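Local coordinates for PppA (PDB 6JKV), which probably acts as a metal-dependent serine/threonine protein phosphatase of the PP2C family and regulates type VI secretion in Pseudomonas aeruginosa, at residues Arg145-Val150 and Ala200-Pro205; Gln102-Val107 and Arg186-His191; Ser33-Gly38 and Asn253-Val258. All coordinates share one frame; numbering follows the deposited sequence.

Interaction 1. Residues Arg145-Val150 and Ala200-Pro205; sequences RLRGGV and ALHVLP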
ATOM      1  N   ARG A 145      -0.311  11.338  -3.767  1.00 17.66           N
ATOM      2  CA  ARG A 145      -1.433  12.054  -4.415  1.00 18.40           C
ATOM      3  C   ARG A 145      -0.886  12.897  -5.562  1.00 20.03           C
ATOM      4  O   ARG A 145       0.072  13.640  -5.344  1.00 23.14           O
ATOM      5  CB  ARG A 145      -2.186  12.920  -3.410  1.00 18.73           C
ATOM      6  CG  ARG A 145      -3.149  13.896  -4.073  1.00 18.73           C
ATOM      7  CD  ARG A 145      -3.994  14.666  -3.093  1.00 19.27           C
ATOM      8  NE  ARG A 145      -3.175  15.525  -2.259  1.00 19.77           N
ATOM      9  CZ  ARG A 145      -3.624  16.207  -1.215  1.00 20.58           C
ATOM     10  NH1 ARG A 145      -4.898  16.128  -0.869  1.00 20.98           N
ATOM     11  NH2 ARG A 145      -2.784  16.934  -0.502  1.00 21.10           N
ATOM     12  N   LEU A 146      -1.485  12.762  -6.743  1.00 19.32           N
ATOM     13  CA  LEU A 146      -1.247  13.674  -7.880  1.00 19.00           C
ATOM     14  C   LEU A 146      -2.407  14.663  -7.948  1.00 19.24           C
ATOM     15  O   LEU A 146      -3.562  14.230  -8.129  1.00 19.73           O
ATOM     16  CB  LEU A 146      -1.132  12.874  -9.177  1.00 19.04           C
ATOM     17  CG  LEU A 146      -0.773  13.697 -10.409  1.00 19.57           C
ATOM     18  CD1 LEU A 146       0.707  14.034 -10.398  1.00 20.66           C
ATOM     19  CD2 LEU A 146      -1.138  12.956 -11.681  1.00 19.24           C
ATOM     20  N   ARG A 147      -2.099  15.947  -7.804  1.00 19.26           N
ATOM     21  CA  ARG A 147      -3.082  17.042  -7.904  1.00 20.00           C
ATOM     22  C   ARG A 147      -2.467  18.178  -8.722  1.00 20.89           C
ATOM     23  O   ARG A 147      -1.348  18.598  -8.407  1.00 19.44           O
ATOM     24  CB  ARG A 147      -3.482  17.514  -6.507  1.00 20.97           C
ATOM     25  CG  ARG A 147      -4.386  18.737  -6.502  1.00 22.02           C
ATOM     26  CD  ARG A 147      -4.754  19.103  -5.076  1.00 21.75           C
ATOM     27  NE  ARG A 147      -5.794  18.244  -4.529  1.00 21.42           N
ATOM     28  CZ  ARG A 147      -6.277  18.326  -3.289  1.00 20.29           C
ATOM     29  NH1 ARG A 147      -5.800  19.222  -2.445  1.00 20.73           N
ATOM     30  NH2 ARG A 147      -7.237  17.512  -2.893  1.00 19.33           N
ATOM     31  N   GLY A 148      -3.191  18.644  -9.740  1.00 22.45           N
ATOM     32  CA  GLY A 148      -2.725  19.710 -10.646  1.00 23.63           C
ATOM     33  C   GLY A 148      -1.382  19.385 -11.278  1.00 23.80           C
ATOM     34  O   GLY A 148      -0.567  20.303 -11.432  1.00 26.07           O
ATOM     35  N   GLY A 149      -1.142  18.119 -11.622  1.00 23.24           N
ATOM     36  CA  GLY A 149       0.130  17.679 -12.222  1.00 23.35           C
ATOM     37  C   GLY A 149       1.293  17.686 -11.240  1.00 23.17           C
ATOM     38  O   GLY A 149       2.437  17.525 -11.693  1.00 22.36           O
ATOM     39  N   VAL A 150       1.028  17.847  -9.939  1.00 23.32           N
ATOM     40  CA  VAL A 150       2.083  17.861  -8.883  1.00 23.31           C
ATOM     41  C   VAL A 150       1.913  16.624  -8.004  1.00 21.24           C
ATOM     42  O   VAL A 150       0.801  16.408  -7.483  1.00 20.40           O
ATOM     43  CB  VAL A 150       2.037  19.145  -8.038  1.00 24.24           C
ATOM     44  CG1 VAL A 150       3.112  19.121  -6.965  1.00 24.63           C
ATOM     45  CG2 VAL A 150       2.159  20.395  -8.905  1.00 25.46           C
ATOM     46  N   ALA A 200      -5.483  12.091   7.014  1.00 18.65           N
ATOM     47  CA  ALA A 200      -6.776  12.482   6.418  1.00 18.13           C
ATOM     48  C   ALA A 200      -6.507  13.295   5.151  1.00 17.96           C
ATOM     49  O   ALA A 200      -5.505  14.040   5.109  1.00 16.43           O
ATOM     50  CB  ALA A 200      -7.604  13.265   7.398  1.00 18.85           C
ATOM     51  N   LEU A 201      -7.376  13.129   4.155  1.00 18.88           N
ATOM     52  CA  LEU A 201      -7.260  13.813   2.845  1.00 18.74           C
ATOM     53  C   LEU A 201      -8.613  14.412   2.484  1.00 18.38           C
ATOM     54  O   LEU A 201      -9.633  13.737   2.655  1.00 17.67           O
ATOM     55  CB  LEU A 201      -6.813  12.812   1.776  1.00 18.64           C
ATOM     56  CG  LEU A 201      -5.437  12.176   1.974  1.00 18.93           C
ATOM     57  CD1 LEU A 201      -5.285  10.956   1.075  1.00 18.90           C
ATOM     58  CD2 LEU A 201      -4.328  13.179   1.696  1.00 19.59           C
ATOM     59  N   HIS A 202      -8.599  15.656   2.022  1.00 19.12           N
ATOM     60  CA  HIS A 202      -9.725  16.279   1.298  1.00 19.54           C
ATOM     61  C   HIS A 202      -9.539  15.981  -0.191  1.00 18.60           C
ATOM     62  O   HIS A 202      -8.496  16.340  -0.742  1.00 18.42           O
ATOM     63  CB  HIS A 202      -9.795  17.768   1.621  1.00 21.57           C
ATOM     64  CG  HIS A 202     -10.674  18.536   0.697  1.00 22.99           C
ATOM     65  ND1 HIS A 202     -12.059  18.461   0.738  1.00 24.03           N
ATOM     66  CD2 HIS A 202     -10.370  19.376  -0.311  1.00 24.12           C
ATOM     67  CE1 HIS A 202     -12.566  19.229  -0.203  1.00 24.09           C
ATOM     68  NE2 HIS A 202     -11.556  19.810  -0.848  1.00 24.78           N
ATOM     69  N   VAL A 203     -10.508  15.306  -0.794  1.00 18.90           N
ATOM     70  CA  VAL A 203     -10.431  14.860  -2.213  1.00 18.71           C
ATOM     71  C   VAL A 203     -11.126  15.904  -3.084  1.00 19.50           C
ATOM     72  O   VAL A 203     -12.247  16.324  -2.740  1.00 19.00           O
ATOM     73  CB  VAL A 203     -11.057  13.472  -2.419  1.00 18.52           C
ATOM     74  CG1 VAL A 203     -10.704  12.930  -3.794  1.00 18.93           C
ATOM     75  CG2 VAL A 203     -10.641  12.506  -1.321  1.00 18.13           C
ATOM     76  N   LEU A 204     -10.460  16.310  -4.161  1.00 19.74           N
ATOM     77  CA  LEU A 204     -11.055  17.164  -5.212  1.00 21.42           C
ATOM     78  C   LEU A 204     -11.249  16.341  -6.477  1.00 20.90           C
ATOM     79  O   LEU A 204     -10.457  15.440  -6.761  1.00 20.64           O
ATOM     80  CB  LEU A 204     -10.134  18.356  -5.489  1.00 22.33           C
ATOM     81  CG  LEU A 204     -10.126  19.440  -4.418  1.00 22.92           C
ATOM     82  CD1 LEU A 204      -9.116  20.519  -4.770  1.00 24.24           C
ATOM     83  CD2 LEU A 204     -11.520  20.027  -4.234  1.00 23.74           C
ATOM     84  N   PRO A 205     -12.286  16.655  -7.287  1.00 21.06           N
ATOM     85  CA  PRO A 205     -12.413  16.057  -8.612  1.00 20.98           C
ATOM     86  C   PRO A 205     -11.114  16.298  -9.391  1.00 20.39           C
ATOM     87  O   PRO A 205     -10.616  17.409  -9.371  1.00 19.07           O
ATOM     88  CB  PRO A 205     -13.612  16.784  -9.239  1.00 22.34           C
ATOM     89  CG  PRO A 205     -14.410  17.270  -8.044  1.00 23.26           C
ATOM     90  CD  PRO A 205     -13.366  17.615  -7.000  1.00 23.06           C
TER
HETATM   91  O   HOH W   1      -7.149  14.458  -1.673  1.00 25.32           O
HETATM   92  O   HOH W   2      -6.310  16.809   1.366  1.00 26.33           O
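Arg-147 reaches across to the 200-205 segment and lays its guanidinium over Leu-204, whose CD1 sits 3.9 Å from CZ of Arg-147, above the centre of the group. The two side chains meet at about a right angle, with the CD1 methyl against the flat cation. At the edge, NH2 of Arg-147 donates to His-202 O at 2.8 Å. The donor hydrogen is bent off the straight line (135°), while the oxygen stays near the guanidinium plane. On the other face lies Arg-145, offset toward the rim, with its NH1 3.1 Å above the plane of the Arg-147 group. The Arg-145 guanidinium is thus flanked by Arg-147 on one face and by Leu-201 CD2 on the other, 3.9 Å from its NH1. That NH1 meets the second segment's backbone through two waters at its edge: one bridges to His-202 O, and the other, 2.7 Å from NH1, accepts the N-H of His-202. Both arginines run extended from the strand, and the bend at chi3 (64° in Arg-145, -78° in Arg-147) brings the planar ends into partial, offset overlap. Asp-207 forms a salt bridge with Arg-147, and Glu-152 one with Arg-145. The two guanidinium groups lie with their planes tilted against each other, an approach of like charges that these acids probably offset, while direct and water-borne bonds tie them to the backbone of His-202.

Interaction 2. Residues Gln102-Val107 and Arg186-His191; sequences QVNERV and RAVGVH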
ATOM      1  N   GLN A 102      -6.552  -7.449  14.579  1.00 24.05           N
ATOM      2  CA  GLN A 102      -6.883  -8.897  14.620  1.00 24.66           C
ATOM      3  C   GLN A 102      -5.918  -9.674  13.719  1.00 23.47           C
ATOM      4  O   GLN A 102      -5.467 -10.763  14.135  1.00 24.26           O
ATOM      5  CB  GLN A 102      -8.319  -9.163  14.174  1.00 25.56           C
ATOM      6  CG  GLN A 102      -9.382  -8.503  15.039  1.00 27.12           C
ATOM      7  CD  GLN A 102     -10.734  -8.463  14.360  1.00 28.06           C
ATOM      8  OE1 GLN A 102     -10.871  -8.721  13.159  1.00 27.53           O
ATOM      9  NE2 GLN A 102     -11.757  -8.113  15.128  1.00 29.59           N
ATOM     10  N   VAL A 103      -5.617  -9.140  12.532  1.00 22.29           N
ATOM     11  CA  VAL A 103      -4.648  -9.775  11.597  1.00 21.89           C
ATOM     12  C   VAL A 103      -3.281  -9.843  12.280  1.00 21.87           C
ATOM     13  O   VAL A 103      -2.625 -10.909  12.216  1.00 21.76           O
ATOM     14  CB  VAL A 103      -4.573  -9.029  10.256  1.00 20.75           C
ATOM     15  CG1 VAL A 103      -3.381  -9.494   9.443  1.00 20.17           C
ATOM     16  CG2 VAL A 103      -5.854  -9.193   9.455  1.00 21.42           C
ATOM     17  N   ASN A 104      -2.867  -8.740  12.907  1.00 21.58           N
ATOM     18  CA  ASN A 104      -1.554  -8.640  13.596  1.00 22.44           C
ATOM     19  C   ASN A 104      -1.446  -9.740  14.652  1.00 23.33           C
ATOM     20  O   ASN A 104      -0.401 -10.425  14.706  1.00 22.49           O
ATOM     21  CB  ASN A 104      -1.356  -7.263  14.229  1.00 21.81           C
ATOM     22  CG  ASN A 104       0.027  -7.090  14.818  1.00 22.24           C
ATOM     23  OD1 ASN A 104       0.999  -6.938  14.083  1.00 22.68           O
ATOM     24  ND2 ASN A 104       0.124  -7.117  16.138  1.00 22.37           N
ATOM     25  N   GLU A 105      -2.493  -9.899  15.461  1.00 23.89           N
ATOM     26  CA  GLU A 105      -2.493 -10.881  16.575  1.00 26.69           C
ATOM     27  C   GLU A 105      -2.438 -12.318  16.030  1.00 26.77           C
ATOM     28  O   GLU A 105      -1.667 -13.143  16.578  1.00 27.22           O
ATOM     29  CB  GLU A 105      -3.720 -10.673  17.455  1.00 28.54           C
ATOM     30  CG  GLU A 105      -3.682 -11.509  18.718  1.00 31.11           C
ATOM     31  CD  GLU A 105      -5.072 -11.846  19.209  1.00 33.69           C
ATOM     32  OE1 GLU A 105      -5.737 -12.650  18.533  1.00 37.03           O
ATOM     33  OE2 GLU A 105      -5.503 -11.272  20.231  1.00 36.60           O
ATOM     34  N   ARG A 106      -3.235 -12.619  15.001  1.00 25.69           N
ATOM     35  CA  ARG A 106      -3.263 -13.961  14.366  1.00 26.44           C
ATOM     36  C   ARG A 106      -1.869 -14.297  13.812  1.00 26.13           C
ATOM     37  O   ARG A 106      -1.404 -15.443  14.004  1.00 25.15           O
ATOM     38  CB  ARG A 106      -4.325 -14.012  13.270  1.00 26.49           C
ATOM     39  CG  ARG A 106      -4.156 -15.153  12.276  1.00 27.22           C
ATOM     40  CD  ARG A 106      -4.865 -16.412  12.722  1.00 28.70           C
ATOM     41  NE  ARG A 106      -4.683 -17.479  11.750  1.00 29.67           N
ATOM     42  CZ  ARG A 106      -3.792 -18.463  11.845  1.00 31.49           C
ATOM     43  NH1 ARG A 106      -2.980 -18.556  12.884  1.00 33.03           N
ATOM     44  NH2 ARG A 106      -3.727 -19.377  10.895  1.00 33.62           N
ATOM     45  N   VAL A 107      -1.232 -13.338  13.134  1.00 25.81           N
ATOM     46  CA  VAL A 107       0.095 -13.548  12.495  1.00 25.36           C
ATOM     47  C   VAL A 107       1.128 -13.778  13.601  1.00 25.65           C
ATOM     48  O   VAL A 107       1.969 -14.690  13.455  1.00 25.98           O
ATOM     49  CB  VAL A 107       0.470 -12.385  11.557  1.00 24.52           C
ATOM     50  CG1 VAL A 107       1.950 -12.396  11.207  1.00 24.77           C
ATOM     51  CG2 VAL A 107      -0.373 -12.429  10.296  1.00 24.02           C
ATOM     52  N   ARG A 186       7.862  -0.628  11.362  1.00 22.48           N
ATOM     53  CA  ARG A 186       6.490  -1.070  11.698  1.00 22.30           C
ATOM     54  C   ARG A 186       5.915  -1.816  10.500  1.00 21.92           C
ATOM     55  O   ARG A 186       6.177  -1.412   9.343  1.00 20.88           O
ATOM     56  CB  ARG A 186       5.558   0.083  12.087  1.00 22.40           C
ATOM     57  CG  ARG A 186       6.216   1.259  12.788  1.00 23.90           C
ATOM     58  CD  ARG A 186       5.171   2.304  13.115  1.00 22.91           C
ATOM     59  NE  ARG A 186       5.756   3.461  13.776  1.00 23.54           N
ATOM     60  CZ  ARG A 186       5.070   4.514  14.197  1.00 23.73           C
ATOM     61  NH1 ARG A 186       3.758   4.567  14.031  1.00 23.52           N
ATOM     62  NH2 ARG A 186       5.702   5.513  14.787  1.00 24.96           N
ATOM     63  N   ALA A 187       5.202  -2.898  10.793  1.00 21.27           N
ATOM     64  CA  ALA A 187       4.481  -3.713   9.805  1.00 20.50           C
ATOM     65  C   ALA A 187       3.623  -4.711  10.571  1.00 21.23           C
ATOM     66  O   ALA A 187       3.849  -4.908  11.789  1.00 22.54           O
ATOM     67  CB  ALA A 187       5.430  -4.412   8.857  1.00 20.95           C
ATOM     68  N   VAL A 188       2.680  -5.314   9.863  1.00 20.23           N
ATOM     69  CA  VAL A 188       1.782  -6.338  10.439  1.00 21.32           C
ATOM     70  C   VAL A 188       2.644  -7.532  10.845  1.00 22.54           C
ATOM     71  O   VAL A 188       3.407  -8.032   9.999  1.00 23.73           O
ATOM     72  CB  VAL A 188       0.670  -6.719   9.454  1.00 20.87           C
ATOM     73  CG1 VAL A 188      -0.250  -7.765  10.050  1.00 22.39           C
ATOM     74  CG2 VAL A 188      -0.128  -5.500   9.024  1.00 20.35           C
ATOM     75  N   GLY A 189       2.557  -7.922  12.117  1.00 23.40           N
ATOM     76  CA  GLY A 189       3.219  -9.118  12.665  1.00 25.29           C
ATOM     77  C   GLY A 189       4.578  -8.834  13.278  1.00 25.97           C
ATOM     78  O   GLY A 189       5.145  -9.769  13.879  1.00 27.64           O
ATOM     79  N   VAL A 190       5.094  -7.609  13.151  1.00 26.20           N
ATOM     80  CA  VAL A 190       6.441  -7.240  13.674  1.00 26.29           C
ATOM     81  C   VAL A 190       6.376  -7.144  15.197  1.00 27.60           C
ATOM     82  O   VAL A 190       7.239  -7.757  15.866  1.00 29.83           O
ATOM     83  CB  VAL A 190       6.967  -5.928  13.063  1.00 25.43           C
ATOM     84  CG1 VAL A 190       8.341  -5.577  13.615  1.00 26.43           C
ATOM     85  CG2 VAL A 190       7.023  -6.006  11.551  1.00 24.94           C
ATOM     86  N   HIS A 191       5.421  -6.370  15.719  1.00 26.64           N
ATOM     87  CA  HIS A 191       5.306  -6.057  17.165  1.00 27.56           C
ATOM     88  C   HIS A 191       4.032  -6.674  17.738  1.00 26.87           C
ATOM     89  O   HIS A 191       3.122  -7.030  16.971  1.00 26.11           O
ATOM     90  CB  HIS A 191       5.349  -4.539  17.411  1.00 27.46           C
ATOM     91  CG  HIS A 191       6.631  -3.908  16.989  1.00 28.97           C
ATOM     92  ND1 HIS A 191       6.749  -3.217  15.802  1.00 28.54           N
ATOM     93  CD2 HIS A 191       7.862  -3.916  17.550  1.00 31.01           C
ATOM     94  CE1 HIS A 191       7.991  -2.792  15.666  1.00 29.78           C
ATOM     95  NE2 HIS A 191       8.700  -3.222  16.715  1.00 30.95           N
TER
HETATM   96  O   HOH W   3       3.145  -5.429  14.407  1.00 22.63           O
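Asn-104 carries the polar half of this contact, gripping the 186-191 loop through both ends of its amide. OD1 accepts the N-H of Gly-189 at 2.7 Å, with a fairly straight bond (160°) whose donor is tilted out of the amide's carbonyl plane. ND2 gives a proton to His-191 O at 3.1 Å, and this partner lies almost in the amide plane. With CG anti to the backbone N (chi1 -174°), the amide swings off the helix toward the loop, although its CB does not head straight for it. The tight part lies beside this grip. CG1 of Val-103 meets CG1 of Val-188 at 3.6 Å, methyl against methyl, and Val-107 brings its CG1 to 3.8 Å from CA of Gly-189. The glycine has a positive phi (94°) and offers a bare CA to that methyl. Ile-76 of helix 69-82 touches both Val-103 and Val-188, extending this apolar patch.

Toward His-191 the fit is looser. Its side chain turns away and is exposed, never coming closer than 6.0 Å to the helix segment, so the residue takes part through its backbone. A water sits here, 2.6 Å from Asn-104 OD1 and near Ala-187 O, with more acceptors around it than protons; it accepts the N-H of His-191. The chemistry is that of a side-chain amide standing in for a peptide group: one asparagine satisfies a loop N-H and a loop C=O, and together with the valines fixes an irregular segment onto helix 89-114.

Interaction 3. Residues Ser33-Gly38 and Asn253-Val258; sequences SYSHVG and NITALV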
ATOM      1  N   SER A  33      -5.310  -2.038 -10.504  1.00 18.08           N
ATOM      2  CA  SER A  33      -4.136  -2.603  -9.809  1.00 18.63           C
ATOM      3  C   SER A  33      -3.416  -3.553 -10.755  1.00 18.92           C
ATOM      4  O   SER A  33      -4.082  -4.206 -11.587  1.00 19.90           O
ATOM      5  CB  SER A  33      -4.529  -3.323  -8.559  1.00 18.52           C
ATOM      6  OG  SER A  33      -5.129  -4.563  -8.896  1.00 21.33           O
ATOM      7  N   TYR A  34      -2.099  -3.605 -10.625  1.00 19.07           N
ATOM      8  CA  TYR A  34      -1.247  -4.556 -11.369  1.00 19.53           C
ATOM      9  C   TYR A  34      -0.019  -4.858 -10.518  1.00 18.62           C
ATOM     10  O   TYR A  34       0.548  -3.934  -9.919  1.00 18.48           O
ATOM     11  CB  TYR A  34      -0.865  -3.999 -12.739  1.00 20.07           C
ATOM     12  CG  TYR A  34      -0.140  -4.976 -13.626  1.00 21.54           C
ATOM     13  CD1 TYR A  34      -0.583  -6.279 -13.779  1.00 22.84           C
ATOM     14  CD2 TYR A  34       0.990  -4.595 -14.329  1.00 22.68           C
ATOM     15  CE1 TYR A  34       0.086  -7.179 -14.593  1.00 24.52           C
ATOM     16  CE2 TYR A  34       1.658  -5.478 -15.164  1.00 23.15           C
ATOM     17  CZ  TYR A  34       1.220  -6.783 -15.276  1.00 23.96           C
ATOM     18  OH  TYR A  34       1.858  -7.673 -16.094  1.00 25.06           O
ATOM     19  N   SER A  35       0.338  -6.136 -10.445  1.00 19.65           N
ATOM     20  CA  SER A  35       1.510  -6.627  -9.683  1.00 20.51           C
ATOM     21  C   SER A  35       2.350  -7.514 -10.593  1.00 21.48           C
ATOM     22  O   SER A  35       1.805  -8.134 -11.513  1.00 24.07           O
ATOM     23  CB  SER A  35       1.095  -7.363  -8.425  1.00 20.15           C
ATOM     24  OG  SER A  35       2.220  -7.614  -7.594  1.00 19.89           O
ATOM     25  N   HIS A  36       3.649  -7.551 -10.347  1.00 21.58           N
ATOM     26  CA  HIS A  36       4.579  -8.458 -11.056  1.00 22.78           C
ATOM     27  C   HIS A  36       5.615  -8.967 -10.065  1.00 22.60           C
ATOM     28  O   HIS A  36       6.086  -8.173  -9.216  1.00 21.46           O
ATOM     29  CB  HIS A  36       5.233  -7.769 -12.250  1.00 23.40           C
ATOM     30  CG  HIS A  36       5.823  -8.720 -13.241  1.00 25.03           C
ATOM     31  ND1 HIS A  36       6.986  -9.429 -12.990  1.00 24.85           N
ATOM     32  CD2 HIS A  36       5.426  -9.081 -14.483  1.00 26.19           C
ATOM     33  CE1 HIS A  36       7.279 -10.179 -14.033  1.00 26.89           C
ATOM     34  NE2 HIS A  36       6.334  -9.990 -14.961  1.00 26.68           N
ATOM     35  N   VAL A  37       5.952 -10.250 -10.176  1.00 23.51           N
ATOM     36  CA  VAL A  37       6.933 -10.904  -9.272  1.00 24.41           C
ATOM     37  C   VAL A  37       8.268 -10.152  -9.365  1.00 23.85           C
ATOM     38  O   VAL A  37       9.008 -10.129  -8.367  1.00 24.51           O
ATOM     39  CB  VAL A  37       7.075 -12.400  -9.606  1.00 26.60           C
ATOM     40  CG1 VAL A  37       7.739 -12.629 -10.958  1.00 28.26           C
ATOM     41  CG2 VAL A  37       7.822 -13.124  -8.504  1.00 27.12           C
ATOM     42  N   GLY A  38       8.539  -9.521 -10.506  1.00 22.94           N
ATOM     43  CA  GLY A  38       9.803  -8.821 -10.772  1.00 24.70           C
ATOM     44  C   GLY A  38      10.779  -9.710 -11.521  1.00 26.94           C
ATOM     45  O   GLY A  38      10.343 -10.705 -12.129  1.00 27.26           O
ATOM     46  N   ASN A 253       9.424  -7.651  -5.916  1.00 23.02           N
ATOM     47  CA  ASN A 253       7.992  -7.692  -6.295  1.00 21.57           C
ATOM     48  C   ASN A 253       7.554  -6.240  -6.479  1.00 20.12           C
ATOM     49  O   ASN A 253       7.885  -5.406  -5.623  1.00 19.10           O
ATOM     50  CB  ASN A 253       7.117  -8.378  -5.247  1.00 21.41           C
ATOM     51  CG  ASN A 253       7.553  -9.791  -4.910  1.00 22.44           C
ATOM     52  OD1 ASN A 253       7.236 -10.293  -3.833  1.00 22.30           O
ATOM     53  ND2 ASN A 253       8.252 -10.448  -5.826  1.00 24.16           N
ATOM     54  N   ILE A 254       6.863  -5.940  -7.568  1.00 19.33           N
ATOM     55  CA  ILE A 254       6.465  -4.548  -7.895  1.00 20.39           C
ATOM     56  C   ILE A 254       4.953  -4.536  -8.070  1.00 19.82           C
ATOM     57  O   ILE A 254       4.457  -5.264  -8.938  1.00 21.62           O
ATOM     58  CB  ILE A 254       7.217  -4.019  -9.131  1.00 21.68           C
ATOM     59  CG1 ILE A 254       6.654  -2.669  -9.572  1.00 21.77           C
ATOM     60  CG2 ILE A 254       7.222  -5.036 -10.263  1.00 23.18           C
ATOM     61  CD1 ILE A 254       7.620  -1.862 -10.413  1.00 22.56           C
ATOM     62  N   THR A 255       4.265  -3.752  -7.239  1.00 18.79           N
ATOM     63  CA  THR A 255       2.796  -3.607  -7.295  1.00 19.48           C
ATOM     64  C   THR A 255       2.449  -2.122  -7.374  1.00 18.80           C
ATOM     65  O   THR A 255       3.077  -1.321  -6.653  1.00 19.10           O
ATOM     66  CB  THR A 255       2.125  -4.272  -6.090  1.00 19.05           C
ATOM     67  OG1 THR A 255       2.574  -5.625  -6.041  1.00 20.46           O
ATOM     68  CG2 THR A 255       0.612  -4.226  -6.180  1.00 18.60           C
ATOM     69  N   ALA A 256       1.489  -1.785  -8.229  1.00 18.44           N
ATOM     70  CA  ALA A 256       0.969  -0.415  -8.384  1.00 18.17           C
ATOM     71  C   ALA A 256      -0.554  -0.482  -8.415  1.00 17.41           C
ATOM     72  O   ALA A 256      -1.116  -1.379  -9.074  1.00 18.61           O
ATOM     73  CB  ALA A 256       1.533   0.231  -9.627  1.00 19.04           C
ATOM     74  N   LEU A 257      -1.181   0.423  -7.674  1.00 17.02           N
ATOM     75  CA  LEU A 257      -2.651   0.582  -7.642  1.00 16.66           C
ATOM     76  C   LEU A 257      -2.950   2.073  -7.759  1.00 16.72           C
ATOM     77  O   LEU A 257      -2.460   2.851  -6.908  1.00 16.07           O
ATOM     78  CB  LEU A 257      -3.190  -0.011  -6.340  1.00 15.53           C
ATOM     79  CG  LEU A 257      -4.663  -0.404  -6.353  1.00 16.17           C
ATOM     80  CD1 LEU A 257      -4.929  -1.562  -5.391  1.00 16.00           C
ATOM     81  CD2 LEU A 257      -5.513   0.803  -5.999  1.00 16.28           C
ATOM     82  N   VAL A 258      -3.692   2.452  -8.798  1.00 16.77           N
ATOM     83  CA  VAL A 258      -4.004   3.876  -9.091  1.00 16.85           C
ATOM     84  C   VAL A 258      -5.502   4.089  -8.901  1.00 17.25           C
ATOM     85  O   VAL A 258      -6.296   3.251  -9.362  1.00 18.56           O
ATOM     86  CB  VAL A 258      -3.513   4.308 -10.485  1.00 17.37           C
ATOM     87  CG1 VAL A 258      -4.131   5.636 -10.916  1.00 18.12           C
ATOM     88  CG2 VAL A 258      -1.999   4.397 -10.498  1.00 16.60           C
TER
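Ile-254 and His-36 form a hydrogen-bonded antiparallel pair, and Ile-254 buries the most surface here. Its N donates to His-36 O at 2.9 Å and its O accepts from His-36 N at 2.8 Å, while CG2 of Ile-254 lies alongside CB of His-36, 3.9 Å away. At the far end, Ser-33 faces Leu-257 in a non-hydrogen-bonded pair and presses its CB against Leu-257 CD1 (3.6 Å). The third large contributor, Asn-253, stands where the ladder stops: its ND2 reaches Val-37 O at 2.7 Å, the acceptor lying near the amide plane. CG lies beside the backbone N (chi1 -56°), which carries the amide toward the turn after strand 29-36. Further along the same loop, ND2 also bonds to Val-43 O, and OD1 accepts from Glu-45 N. Tyr-34 and His-36 touch helix 234-247 on one side of the sheet; Ser-33, Ser-35 and Leu-257 touch strands of the second sheet on the other. Asn-253 directly follows the manganese ligand Asp-252, so the strand starts at the metal site, and the first and last strands pair here within one sheet of the helix-flanked beta sandwich of the PP2C fold.

How the interactions relate
Near the N terminus, 33-38 pairs with 253-258 close to the C terminus, so interaction 3 closes a loop of 214 residues that encloses both other contacts. Within it, 102-107 waits for 186-191, the pairing of interaction 2, but 145-150 comes between them and meets 200-205 only afterwards; interactions 1 and 2 therefore cross. Interaction 3 joins neighbouring strands at one side of a sheet, interaction 1 links strand 142-147 of that sheet to the end of strand 197-202 in the other, and interaction 2 ties a loop to helix 89-114. Interactions 1 and 2 lie on opposite sides of the molecular centre, their own centres 31 Å apart.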